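Local atomic coordinates of dimethyl-sulfide monooxygenase (Hyphomicrobium sulfonivorans, PDB entry 6AK1), a protein that catalyses the FMN- and NADH-dependent oxidation of dimethyl sulfide to methanethiol and formaldehyde, the first step of dimethyl sulfide degradation. Residues L36-W39 / T40-M44; G87-S90 / A91-A94; S430-R433 / K434-T438; G458-S461 / V462-T466. One frame throughout, in Å; residues are numbered along the deposited sequence.

Interaction 1: L36-W39 / T40-M44; sequences LEYW and TNMAM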
ATOM      1  N   LEU A  36      10.544  15.705  -9.365  1.00 18.11           N
ATOM      2  CA  LEU A  36       9.193  15.525  -9.893  1.00 20.34           C
ATOM      3  C   LEU A  36       9.195  14.666 -11.151  1.00 22.70           C
ATOM      4  O   LEU A  36       8.281  13.857 -11.337  1.00 20.68           O
ATOM      5  CB  LEU A  36       8.546  16.891 -10.168  1.00 19.66           C
ATOM      6  CG  LEU A  36       7.032  16.934 -10.369  1.00 21.46           C
ATOM      7  CD1 LEU A  36       6.341  16.031  -9.371  1.00 20.91           C
ATOM      8  CD2 LEU A  36       6.504  18.358 -10.196  1.00 22.51           C
ATOM      9  N   GLU A  37      10.240  14.792 -11.995  1.00 20.41           N
ATOM     10  CA  GLU A  37      10.295  14.057 -13.259  1.00 21.70           C
ATOM     11  C   GLU A  37      10.404  12.549 -13.058  1.00 22.10           C
ATOM     12  O   GLU A  37       9.933  11.791 -13.910  1.00 21.92           O
ATOM     13  CB  GLU A  37      11.467  14.530 -14.127  1.00 26.05           C
ATOM     14  CG  GLU A  37      11.365  15.986 -14.611  1.00 30.88           C
ATOM     15  CD  GLU A  37      11.722  17.023 -13.530  1.00 37.25           C
ATOM     16  OE1 GLU A  37      12.306  16.644 -12.484  1.00 33.21           O
ATOM     17  OE2 GLU A  37      11.405  18.225 -13.731  1.00 45.64           O
ATOM     18  N   TYR A  38      11.034  12.085 -11.971  1.00 19.83           N
ATOM     19  CA  TYR A  38      11.057  10.645 -11.720  1.00 19.88           C
ATOM     20  C   TYR A  38       9.642  10.103 -11.589  1.00 18.59           C
ATOM     21  O   TYR A  38       9.291   9.088 -12.194  1.00 19.43           O
ATOM     22  CB  TYR A  38      11.872  10.315 -10.456  1.00 19.78           C
ATOM     23  CG  TYR A  38      11.685   8.877  -9.980  1.00 22.20           C
ATOM     24  CD1 TYR A  38      12.453   7.837 -10.506  1.00 23.47           C
ATOM     25  CD2 TYR A  38      10.719   8.555  -9.022  1.00 21.85           C
ATOM     26  CE1 TYR A  38      12.276   6.530 -10.089  1.00 22.21           C
ATOM     27  CE2 TYR A  38      10.527   7.244  -8.611  1.00 22.23           C
ATOM     28  CZ  TYR A  38      11.309   6.237  -9.149  1.00 20.66           C
ATOM     29  OH  TYR A  38      11.137   4.940  -8.725  1.00 22.65           O
ATOM     30  N   TRP A  39       8.801  10.799 -10.828  1.00 18.91           N
ATOM     31  CA  TRP A  39       7.462  10.292 -10.560  1.00 18.07           C
ATOM     32  C   TRP A  39       6.553  10.394 -11.781  1.00 20.58           C
ATOM     33  O   TRP A  39       5.788   9.461 -12.056  1.00 21.54           O
ATOM     34  CB  TRP A  39       6.878  11.018  -9.353  1.00 15.86           C
ATOM     35  CG  TRP A  39       7.692  10.706  -8.138  1.00 17.81           C
ATOM     36  CD1 TRP A  39       8.648  11.494  -7.564  1.00 17.80           C
ATOM     37  CD2 TRP A  39       7.660   9.486  -7.379  1.00 15.37           C
ATOM     38  NE1 TRP A  39       9.199  10.842  -6.482  1.00 19.29           N
ATOM     39  CE2 TRP A  39       8.602   9.613  -6.344  1.00 18.54           C
ATOM     40  CE3 TRP A  39       6.926   8.289  -7.483  1.00 18.90           C
ATOM     41  CZ2 TRP A  39       8.840   8.581  -5.409  1.00 21.42           C
ATOM     42  CZ3 TRP A  39       7.148   7.272  -6.544  1.00 16.44           C
ATOM     43  CH2 TRP A  39       8.096   7.428  -5.524  1.00 16.72           C
ATOM     44  N   THR A  40       6.618  11.498 -12.534  1.00 18.03           N
ATOM     45  CA  THR A  40       5.754  11.595 -13.712  1.00 20.02           C
ATOM     46  C   THR A  40       6.179  10.604 -14.793  1.00 18.58           C
ATOM     47  O   THR A  40       5.322  10.006 -15.456  1.00 18.53           O
ATOM     48  CB  THR A  40       5.717  13.033 -14.261  1.00 18.55           C
ATOM     49  OG1 THR A  40       7.038  13.481 -14.603  1.00 17.70           O
ATOM     50  CG2 THR A  40       5.138  13.963 -13.226  1.00 13.38           C
ATOM     51  N   ASN A  41       7.490  10.408 -14.982  1.00 17.68           N
ATOM     52  CA  ASN A  41       7.956   9.362 -15.896  1.00 22.50           C
ATOM     53  C   ASN A  41       7.523   7.969 -15.427  1.00 20.15           C
ATOM     54  O   ASN A  41       7.143   7.129 -16.241  1.00 21.92           O
ATOM     55  CB  ASN A  41       9.480   9.396 -16.026  1.00 22.23           C
ATOM     56  CG  ASN A  41       9.978  10.597 -16.785  1.00 24.21           C
ATOM     57  OD1 ASN A  41       9.245  11.205 -17.572  1.00 26.96           O
ATOM     58  ND2 ASN A  41      11.247  10.933 -16.576  1.00 24.91           N
ATOM     59  N   MET A  42       7.601   7.702 -14.122  1.00 20.07           N
ATOM     60  CA  MET A  42       7.156   6.412 -13.592  1.00 20.29           C
ATOM     61  C   MET A  42       5.677   6.163 -13.900  1.00 23.89           C
ATOM     62  O   MET A  42       5.309   5.091 -14.406  1.00 20.97           O
ATOM     63  CB  MET A  42       7.429   6.346 -12.080  1.00 18.32           C
ATOM     64  CG  MET A  42       6.957   5.050 -11.378  1.00 18.16           C
ATOM     65  SD  MET A  42       7.675   3.551 -12.133  1.00 28.26           S
ATOM     66  CE  MET A  42       9.406   3.965 -12.000  1.00 20.21           C
ATOM     67  N   ALA A  43       4.815   7.159 -13.629  1.00 18.90           N
ATOM     68  CA  ALA A  43       3.375   6.985 -13.832  1.00 19.12           C
ATOM     69  C   ALA A  43       3.043   6.738 -15.297  1.00 19.15           C
ATOM     70  O   ALA A  43       2.177   5.915 -15.613  1.00 17.20           O
ATOM     71  CB  ALA A  43       2.599   8.212 -13.313  1.00 16.80           C
ATOM     72  N   MET A  44       3.700   7.463 -16.205  1.00 20.34           N
ATOM     73  CA  MET A  44       3.459   7.247 -17.625  1.00 21.20           C
ATOM     74  C   MET A  44       3.944   5.873 -18.064  1.00 22.87           C
ATOM     75  O   MET A  44       3.286   5.205 -18.872  1.00 21.66           O
ATOM     76  CB  MET A  44       4.141   8.336 -18.444  1.00 24.69           C
ATOM     77  CG  MET A  44       3.572   9.724 -18.198  1.00 22.68           C
ATOM     78  SD  MET A  44       4.112  10.887 -19.479  1.00 32.69           S
ATOM     79  CE  MET A  44       5.758  11.274 -18.920  1.00 23.07           C
TER

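Interaction 2: G87-S90 / A91-A94; sequences GAIS and AMAA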
ATOM      1  N   GLY A  87       2.935  14.077  -2.144  1.00 23.46           N
ATOM      2  CA  GLY A  87       3.492  15.247  -2.804  1.00 23.73           C
ATOM      3  C   GLY A  87       3.346  15.248  -4.316  1.00 18.46           C
ATOM      4  O   GLY A  87       2.990  16.269  -4.906  1.00 21.68           O
ATOM      5  N   ALA A  88       3.645  14.127  -4.968  1.00 16.59           N
ATOM      6  CA  ALA A  88       3.711  14.085  -6.427  1.00 17.66           C
ATOM      7  C   ALA A  88       2.455  13.513  -7.079  1.00 18.09           C
ATOM      8  O   ALA A  88       2.436  13.347  -8.300  1.00 18.15           O
ATOM      9  CB  ALA A  88       4.927  13.273  -6.875  1.00 16.98           C
ATOM     10  N   ILE A  89       1.407  13.217  -6.302  1.00 17.68           N
ATOM     11  CA  ILE A  89       0.248  12.514  -6.852  1.00 17.47           C
ATOM     12  C   ILE A  89      -0.400  13.320  -7.976  1.00 19.85           C
ATOM     13  O   ILE A  89      -0.691  12.784  -9.055  1.00 20.85           O
ATOM     14  CB  ILE A  89      -0.767  12.182  -5.742  1.00 18.12           C
ATOM     15  CG1 ILE A  89      -0.114  11.317  -4.669  1.00 18.65           C
ATOM     16  CG2 ILE A  89      -2.008  11.479  -6.346  1.00 16.80           C
ATOM     17  CD1 ILE A  89       0.458  10.034  -5.204  1.00 19.93           C
ATOM     18  N   SER A  90      -0.657  14.614  -7.745  1.00 17.21           N
ATOM     19  CA  SER A  90      -1.409  15.379  -8.748  1.00 20.22           C
ATOM     20  C   SER A  90      -0.628  15.514 -10.047  1.00 15.37           C
ATOM     21  O   SER A  90      -1.201  15.404 -11.134  1.00 17.02           O
ATOM     22  CB  SER A  90      -1.785  16.769  -8.220  1.00 18.78           C
ATOM     23  OG  SER A  90      -0.633  17.554  -7.987  1.00 22.36           O
ATOM     24  N   ALA A  91       0.682  15.756  -9.958  1.00 16.35           N
ATOM     25  CA  ALA A  91       1.496  15.780 -11.169  1.00 16.51           C
ATOM     26  C   ALA A  91       1.382  14.462 -11.934  1.00 18.48           C
ATOM     27  O   ALA A  91       1.276  14.464 -13.167  1.00 16.58           O
ATOM     28  CB  ALA A  91       2.959  16.076 -10.825  1.00 14.94           C
ATOM     29  N   MET A  92       1.379  13.324 -11.215  1.00 14.30           N
ATOM     30  CA  MET A  92       1.330  12.022 -11.883  1.00 18.34           C
ATOM     31  C   MET A  92      -0.044  11.767 -12.487  1.00 18.50           C
ATOM     32  O   MET A  92      -0.161  11.160 -13.558  1.00 16.72           O
ATOM     33  CB  MET A  92       1.696  10.902 -10.896  1.00 15.80           C
ATOM     34  CG  MET A  92       3.175  10.823 -10.560  1.00 14.08           C
ATOM     35  SD  MET A  92       3.586   9.286  -9.648  1.00 18.90           S
ATOM     36  CE  MET A  92       2.679   9.555  -8.107  1.00 17.59           C
ATOM     37  N   ALA A  93      -1.095  12.229 -11.807  1.00 15.08           N
ATOM     38  CA  ALA A  93      -2.445  12.105 -12.328  1.00 17.96           C
ATOM     39  C   ALA A  93      -2.658  12.978 -13.560  1.00 21.75           C
ATOM     40  O   ALA A  93      -3.444  12.616 -14.447  1.00 22.89           O
ATOM     41  CB  ALA A  93      -3.445  12.469 -11.231  1.00 19.67           C
ATOM     42  N   ALA A  94      -1.962  14.120 -13.637  1.00 17.97           N
ATOM     43  CA  ALA A  94      -2.106  15.020 -14.780  1.00 22.82           C
ATOM     44  C   ALA A  94      -1.618  14.399 -16.084  1.00 24.04           C
ATOM     45  O   ALA A  94      -2.120  14.767 -17.151  1.00 23.50           O
ATOM     46  CB  ALA A  94      -1.348  16.331 -14.533  1.00 19.04           C
TER

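Interaction 3: S430-R433 / K434-T438; sequences SLRR and KLIGT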
ATOM      1  N   SER A 430     -13.592   4.375 -12.113  1.00 26.29           N
ATOM      2  CA  SER A 430     -12.756   4.615 -10.956  1.00 23.94           C
ATOM      3  C   SER A 430     -11.857   3.407 -10.671  1.00 24.13           C
ATOM      4  O   SER A 430     -12.048   2.306 -11.192  1.00 25.82           O
ATOM      5  CB  SER A 430     -13.629   4.921  -9.743  1.00 23.81           C
ATOM      6  OG  SER A 430     -14.419   3.783  -9.411  1.00 26.08           O
ATOM      7  N   LEU A 431     -10.866   3.638  -9.812  1.00 24.06           N
ATOM      8  CA  LEU A 431      -9.988   2.555  -9.381  1.00 25.71           C
ATOM      9  C   LEU A 431     -10.787   1.418  -8.750  1.00 26.52           C
ATOM     10  O   LEU A 431     -10.519   0.238  -9.015  1.00 26.96           O
ATOM     11  CB  LEU A 431      -8.938   3.095  -8.405  1.00 20.06           C
ATOM     12  CG  LEU A 431      -7.923   2.071  -7.875  1.00 26.69           C
ATOM     13  CD1 LEU A 431      -7.192   1.392  -9.027  1.00 23.91           C
ATOM     14  CD2 LEU A 431      -6.930   2.744  -6.938  1.00 24.71           C
ATOM     15  N   ARG A 432     -11.792   1.746  -7.932  1.00 23.65           N
ATOM     16  CA  ARG A 432     -12.612   0.690  -7.350  1.00 26.80           C
ATOM     17  C   ARG A 432     -13.361  -0.081  -8.427  1.00 26.61           C
ATOM     18  O   ARG A 432     -13.516  -1.302  -8.329  1.00 23.62           O
ATOM     19  CB  ARG A 432     -13.600   1.254  -6.327  1.00 25.29           C
ATOM     20  CG  ARG A 432     -14.428   0.134  -5.707  1.00 26.28           C
ATOM     21  CD  ARG A 432     -15.290   0.564  -4.525  1.00 26.69           C
ATOM     22  NE  ARG A 432     -14.507   0.949  -3.358  1.00 26.70           N
ATOM     23  CZ  ARG A 432     -14.413   2.202  -2.929  1.00 23.58           C
ATOM     24  NH1 ARG A 432     -13.692   2.487  -1.862  1.00 24.63           N
ATOM     25  NH2 ARG A 432     -15.061   3.162  -3.570  1.00 21.79           N
ATOM     26  N   ARG A 433     -13.845   0.613  -9.461  1.00 27.98           N
ATOM     27  CA  ARG A 433     -14.518  -0.097 -10.541  1.00 27.77           C
ATOM     28  C   ARG A 433     -13.546  -1.023 -11.260  1.00 29.33           C
ATOM     29  O   ARG A 433     -13.882  -2.173 -11.563  1.00 27.65           O
ATOM     30  CB  ARG A 433     -15.153   0.887 -11.520  1.00 24.72           C
ATOM     31  CG  ARG A 433     -16.030   0.215 -12.556  1.00 29.76           C
ATOM     32  CD  ARG A 433     -16.866   1.212 -13.341  1.00 32.32           C
ATOM     33  NE  ARG A 433     -17.922   0.529 -14.086  1.00 36.96           N
ATOM     34  CZ  ARG A 433     -17.749  -0.088 -15.251  1.00 41.49           C
ATOM     35  NH1 ARG A 433     -16.552  -0.114 -15.833  1.00 40.85           N
ATOM     36  NH2 ARG A 433     -18.777  -0.690 -15.838  1.00 45.10           N
ATOM     37  N   LYS A 434     -12.321  -0.552 -11.500  1.00 26.55           N
ATOM     38  CA  LYS A 434     -11.318  -1.382 -12.162  1.00 27.71           C
ATOM     39  C   LYS A 434     -10.928  -2.596 -11.318  1.00 29.50           C
ATOM     40  O   LYS A 434     -10.770  -3.698 -11.855  1.00 29.74           O
ATOM     41  CB  LYS A 434     -10.085  -0.538 -12.487  1.00 22.27           C
ATOM     42  CG  LYS A 434     -10.275   0.477 -13.602  1.00 25.41           C
ATOM     43  CD  LYS A 434      -9.387   1.711 -13.363  1.00 25.84           C
ATOM     44  CE  LYS A 434      -9.011   2.416 -14.664  1.00 23.26           C
ATOM     45  NZ  LYS A 434     -10.125   3.125 -15.345  1.00 24.70           N
ATOM     46  N   LEU A 435     -10.753  -2.421 -10.000  1.00 26.76           N
ATOM     47  CA  LEU A 435     -10.201  -3.497  -9.172  1.00 30.16           C
ATOM     48  C   LEU A 435     -11.276  -4.382  -8.545  1.00 31.65           C
ATOM     49  O   LEU A 435     -11.176  -5.615  -8.591  1.00 33.99           O
ATOM     50  CB  LEU A 435      -9.317  -2.927  -8.061  1.00 29.09           C
ATOM     51  CG  LEU A 435      -7.962  -2.373  -8.481  1.00 35.72           C
ATOM     52  CD1 LEU A 435      -7.174  -1.901  -7.258  1.00 34.64           C
ATOM     53  CD2 LEU A 435      -7.177  -3.425  -9.238  1.00 35.67           C
ATOM     54  N   ILE A 436     -12.285  -3.775  -7.929  1.00 30.58           N
ATOM     55  CA  ILE A 436     -13.314  -4.546  -7.242  1.00 29.09           C
ATOM     56  C   ILE A 436     -14.493  -4.851  -8.162  1.00 33.62           C
ATOM     57  O   ILE A 436     -15.101  -5.919  -8.059  1.00 36.16           O
ATOM     58  CB  ILE A 436     -13.760  -3.786  -5.983  1.00 34.51           C
ATOM     59  CG1 ILE A 436     -12.569  -3.611  -5.039  1.00 29.60           C
ATOM     60  CG2 ILE A 436     -14.896  -4.519  -5.279  1.00 31.26           C
ATOM     61  CD1 ILE A 436     -12.070  -4.936  -4.450  1.00 30.22           C
ATOM     62  N   GLY A 437     -14.825  -3.947  -9.071  1.00 29.02           N
ATOM     63  CA  GLY A 437     -15.831  -4.232 -10.065  1.00 31.23           C
ATOM     64  C   GLY A 437     -17.229  -3.749  -9.759  1.00 33.73           C
ATOM     65  O   GLY A 437     -18.135  -4.030 -10.545  1.00 37.83           O
ATOM     66  N   THR A 438     -17.446  -3.039  -8.653  1.00 33.84           N
ATOM     67  CA  THR A 438     -18.753  -2.424  -8.455  1.00 33.67           C
ATOM     68  C   THR A 438     -19.027  -1.485  -9.618  1.00 32.17           C
ATOM     69  O   THR A 438     -18.117  -0.836 -10.135  1.00 33.85           O
ATOM     70  CB  THR A 438     -18.820  -1.678  -7.122  1.00 31.79           C
ATOM     71  OG1 THR A 438     -17.752  -0.729  -7.052  1.00 29.24           O
ATOM     72  CG2 THR A 438     -18.700  -2.657  -5.945  1.00 32.91           C
TER

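Interaction 4: G458-S461 / V462-T466; sequences GKES and VADRT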
ATOM      1  N   GLY A 458     -32.926  12.058   6.476  1.00 38.25           N
ATOM      2  CA  GLY A 458     -33.953  12.289   7.469  1.00 33.61           C
ATOM      3  C   GLY A 458     -33.444  12.485   8.876  1.00 33.83           C
ATOM      4  O   GLY A 458     -34.250  12.587   9.802  1.00 34.01           O
ATOM      5  N   LYS A 459     -32.136  12.517   9.076  1.00 30.83           N
ATOM      6  CA  LYS A 459     -31.588  12.882  10.366  1.00 30.96           C
ATOM      7  C   LYS A 459     -31.233  14.363  10.337  1.00 30.68           C
ATOM      8  O   LYS A 459     -31.406  15.045   9.323  1.00 29.86           O
ATOM      9  CB  LYS A 459     -30.383  12.004  10.709  1.00 32.12           C
ATOM     10  CG  LYS A 459     -30.724  10.527  10.858  1.00 36.56           C
ATOM     11  CD  LYS A 459     -29.768   9.831  11.817  1.00 43.96           C
ATOM     12  CE  LYS A 459     -29.783   8.317  11.632  1.00 46.51           C
ATOM     13  NZ  LYS A 459     -31.134   7.728  11.829  1.00 48.93           N
ATOM     14  N   GLU A 460     -30.726  14.858  11.464  1.00 30.60           N
ATOM     15  CA  GLU A 460     -30.402  16.275  11.601  1.00 31.09           C
ATOM     16  C   GLU A 460     -29.522  16.758  10.452  1.00 30.16           C
ATOM     17  O   GLU A 460     -28.532  16.107  10.094  1.00 26.89           O
ATOM     18  CB  GLU A 460     -29.696  16.523  12.937  1.00 30.74           C
ATOM     19  CG  GLU A 460     -29.183  17.948  13.113  1.00 34.22           C
ATOM     20  CD  GLU A 460     -28.173  18.067  14.249  1.00 37.87           C
ATOM     21  OE1 GLU A 460     -28.057  17.124  15.066  1.00 41.68           O
ATOM     22  OE2 GLU A 460     -27.482  19.107  14.317  1.00 34.47           O
ATOM     23  N   SER A 461     -29.896  17.897   9.872  1.00 27.78           N
ATOM     24  CA  SER A 461     -29.157  18.528   8.789  1.00 26.47           C
ATOM     25  C   SER A 461     -28.656  19.900   9.228  1.00 28.31           C
ATOM     26  O   SER A 461     -29.051  20.429  10.274  1.00 31.25           O
ATOM     27  CB  SER A 461     -30.024  18.666   7.530  1.00 28.79           C
ATOM     28  OG  SER A 461     -30.937  19.738   7.653  1.00 30.88           O
ATOM     29  N   VAL A 462     -27.777  20.488   8.410  1.00 24.40           N
ATOM     30  CA  VAL A 462     -27.282  21.836   8.706  1.00 24.41           C
ATOM     31  C   VAL A 462     -28.428  22.850   8.688  1.00 27.23           C
ATOM     32  O   VAL A 462     -28.477  23.770   9.517  1.00 30.35           O
ATOM     33  CB  VAL A 462     -26.160  22.226   7.722  1.00 25.60           C
ATOM     34  CG1 VAL A 462     -25.695  23.646   7.959  1.00 25.71           C
ATOM     35  CG2 VAL A 462     -24.983  21.269   7.843  1.00 21.51           C
ATOM     36  N   ALA A 463     -29.374  22.691   7.760  1.00 25.29           N
ATOM     37  CA  ALA A 463     -30.487  23.636   7.652  1.00 32.24           C
ATOM     38  C   ALA A 463     -31.371  23.636   8.902  1.00 29.15           C
ATOM     39  O   ALA A 463     -31.953  24.667   9.244  1.00 28.81           O
ATOM     40  CB  ALA A 463     -31.321  23.317   6.409  1.00 27.52           C
ATOM     41  N   ASP A 464     -31.461  22.500   9.603  1.00 32.80           N
ATOM     42  CA  ASP A 464     -32.285  22.387  10.807  1.00 30.99           C
ATOM     43  C   ASP A 464     -31.942  23.414  11.881  1.00 33.81           C
ATOM     44  O   ASP A 464     -32.797  23.705  12.722  1.00 34.13           O
ATOM     45  CB  ASP A 464     -32.158  20.988  11.414  1.00 29.72           C
ATOM     46  CG  ASP A 464     -32.890  19.940  10.609  1.00 36.42           C
ATOM     47  OD1 ASP A 464     -33.829  20.320   9.885  1.00 43.66           O
ATOM     48  OD2 ASP A 464     -32.533  18.743  10.691  1.00 38.03           O
ATOM     49  N   ARG A 465     -30.723  23.932  11.876  1.00 32.48           N
ATOM     50  CA  ARG A 465     -30.298  24.904  12.843  1.00 29.46           C
ATOM     51  C   ARG A 465     -30.386  26.346  12.393  1.00 29.24           C
ATOM     52  O   ARG A 465     -30.125  27.192  13.156  1.00 33.03           O
ATOM     53  CB  ARG A 465     -28.865  24.623  13.268  1.00 38.02           C
ATOM     54  CG  ARG A 465     -28.665  23.377  14.082  1.00 48.05           C
ATOM     55  CD  ARG A 465     -27.521  23.484  15.061  1.00 56.85           C
ATOM     56  NE  ARG A 465     -27.195  22.178  15.632  1.00 64.34           N
ATOM     57  CZ  ARG A 465     -27.792  21.628  16.684  1.00 63.19           C
ATOM     58  NH1 ARG A 465     -27.426  20.433  17.096  1.00 61.97           N
ATOM     59  NH2 ARG A 465     -28.741  22.267  17.326  1.00 61.15           N
ATOM     60  N   THR A 466     -30.743  26.614  11.158  1.00 29.16           N
ATOM     61  CA  THR A 466     -30.810  27.974  10.639  1.00 32.49           C
ATOM     62  C   THR A 466     -31.946  28.753  11.295  1.00 30.46           C
ATOM     63  O   THR A 466     -33.094  28.293  11.322  1.00 29.52           O
ATOM     64  CB  THR A 466     -30.996  27.936   9.125  1.00 30.43           C
ATOM     65  OG1 THR A 466     -30.019  27.045   8.571  1.00 27.83           O
ATOM     66  CG2 THR A 466     -30.850  29.327   8.511  1.00 22.48           C
TER

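Interaction 1: L36-W39 / T40-M44
Leu36-Trp39 and Thr40-Met44 are successive turns at the start of helix 36-48, and four backbone bonds of the i to i+4 kind run between them. Thr40 N gives to Leu36 O at 3.1 Å and Asn41 N to Glu37 O at 3.0 Å. Met42 N to Tyr38 O, at 2.9 Å, and Ala43 N to Trp39 O, at 3.0 Å, continue the ladder.

Among the side chains, Tyr38 and Met42 lie next to each other and point the same way. Both start with CG anti to the backbone N (chi1 168° and 178°), and Met42 then bends twice, at chi2 and chi3, which brings its methyl round to the far end of the tyrosine. There CE sits 3.8 Å from Tyr38 OH, approaching the ring at a slant. That hydroxyl is bound to Asp11 and Thr401, so the end of the phenol is fixed while the methionine lies alongside. Trp39 has CG beside its own N, and Tyr38 CD2 stands over the centre of one indole face, 3.5 Å above the plane; the indole NE1 is held by Tyr33 O. One turn on from Glu37, Asn41 lays its CB and amide carbon against Glu37 O, with CG at 3.1 Å.

The helix leads from strand 6-12 to strand 53-57 in the TIM barrel of this luciferase-like monooxygenase. Leu36, Trp39, Thr40 and Ala43 line its flank against Ala91 and Met92 of helix 89-94, while Met42 reaches Thr401 and Pro402 in the loop after strand 393-397.

Interaction 2: G87-S90 / A91-A94
Ala93 N bonds to Ile89 O at 2.8 Å, the shortest of three backbone bonds that wind this stretch into the short helix 89-94, part of the TIM-barrel fold. It meets the carbonyl almost head-on, at a C=O...N angle of 164°. Ala94 N follows on Ser90 O at 2.9 Å, more bent at hydrogen, where the angle is 143°. Met92 N to Ala88 O, at 3.1 Å, has its donor in the plane of the Ala88 carbonyl. Past these bonds the carbonyls of the last turn find side chains beyond the helix: Met92 O takes a bond from Thr96 OG1, and Ala93 O one from Arg129 NH2.

Packing falls to Ile89 and Met92, both buried. Ile89 wedges between Ile56 of strand 53-57, Val103 of strand 100-106 and Leu122 and Thr126 of helix 112-126; Met92 rests on Leu54, Ile56 and Phe101, so the helix is set against the outer side of two neighbouring barrel strands. The side chain of Ile89 is about 10 Å from those of Asp58 and Thr104, probable FMN ligands, and touches neither.

The side chains of Ile89 and Met92 cross at a slant. Met92 runs out with CB, CG and SD extended (chi2 -169°) and then bends at chi3, turning its methyl back over the first turn, so that CE ends 3.7 Å from Ile89 CD1 and 3.8 Å from Ala88 O.

Interaction 3: S430-R433 / K434-T438
Leu431 and Leu435 point the same way on one flank of helix 431-435 and meet through their CD1 methyls at 3.7 Å. Arg432 leaves on another flank and slants across Ile436 and Thr438: its CG is 4.0 Å from Ile436 CB and 3.7 Å from Thr438 OG1, itself hydrogen-bonded to Arg442 O. A bend at chi3 turns the guanidinium off to Glu242, in a salt bridge, and to the carbonyls of Thr221 and Gly441. Arg433 is stretched out, laying CG against Thr438 O at 3.4 Å before its head reaches Pro428 O and Asn439. Lys434 doubles back along the start of the helix; CD passes 3.5 Å from Ser430 O, and NZ ends among Lys427 O, Gly429 O and His98 ND1.

Ser430 is the N-cap, its OG accepting from Arg433 N. At the other end Arg432 O takes two donors, Ile436 N at 2.8 Å and Gly437 N at 3.0 Å, the second an i to i+5 bond before Gly437 leaves with positive phi.

Leu431 and Arg432 press on Val223 and Leu435 on Phe225, in barrel strand 223-227. Leu431 also touches Gln219, in the loop before it, and Leu435 Asp52, ahead of strand 53-57.

Interaction 4: G458-S461 / V462-T466
A capping-box pattern starts the 3-10 turn around 463-465, with Ser461 and Asp464 each bonding to the other's backbone. Ser461 N gives to Asp464 OD2 at 2.9 Å, a straight bond (164° at hydrogen) that nonetheless meets the carboxylate from above its plane. The return arm, Asp464 N to Ser461 OG at 3.4 Å, is weak, as is the bond from the same N to Ser461 O. For this the serine holds its hydroxyl between its own N and carbonyl carbon (chi1 77°), facing the start of the turn.

One residue further out on each side, Glu460 and Arg465 form a salt bridge. Glu460 reaches over with an extended chain, and its OE2 stands 3.1 Å from Arg465 NH1; the carboxylate and guanidinium planes are almost perpendicular, 87° apart, so OE2 approaches the NH1 and NE side of the guanidinium without coplanar pairing. The other oxygen, OE1, is held by Asn200.

The turn lies on the surface in the C-terminal tail. It rests on the link between strands 189-191 and 201-202: Val462 and Ala463 make backbone bonds to Val196 and Gly193, His197 binds Glu460 O, and Val462 also touches Phe211, just beyond strand 207-208.

Overall arrangement
All four contacts are local and follow one another along the chain; none nests in or crosses another, and none closes a long loop. Interaction 1, in helix 36-48, and interaction 2, in helix 89-94, are neighbours in space, their centres 9 Å apart. They touch side by side on the outside of the TIM barrel; along the chain, strand 53-57 and helix 71-75 lie between them. Interaction 3 comes after the last barrel helix, 403-418, and packs a short helix on strand 223-227, about 10 Å from interaction 2 at the nearest atoms. Interaction 4 stands apart, its centre 33 Å from that of interaction 3, fastening the C-terminal tail to the 193-211 region.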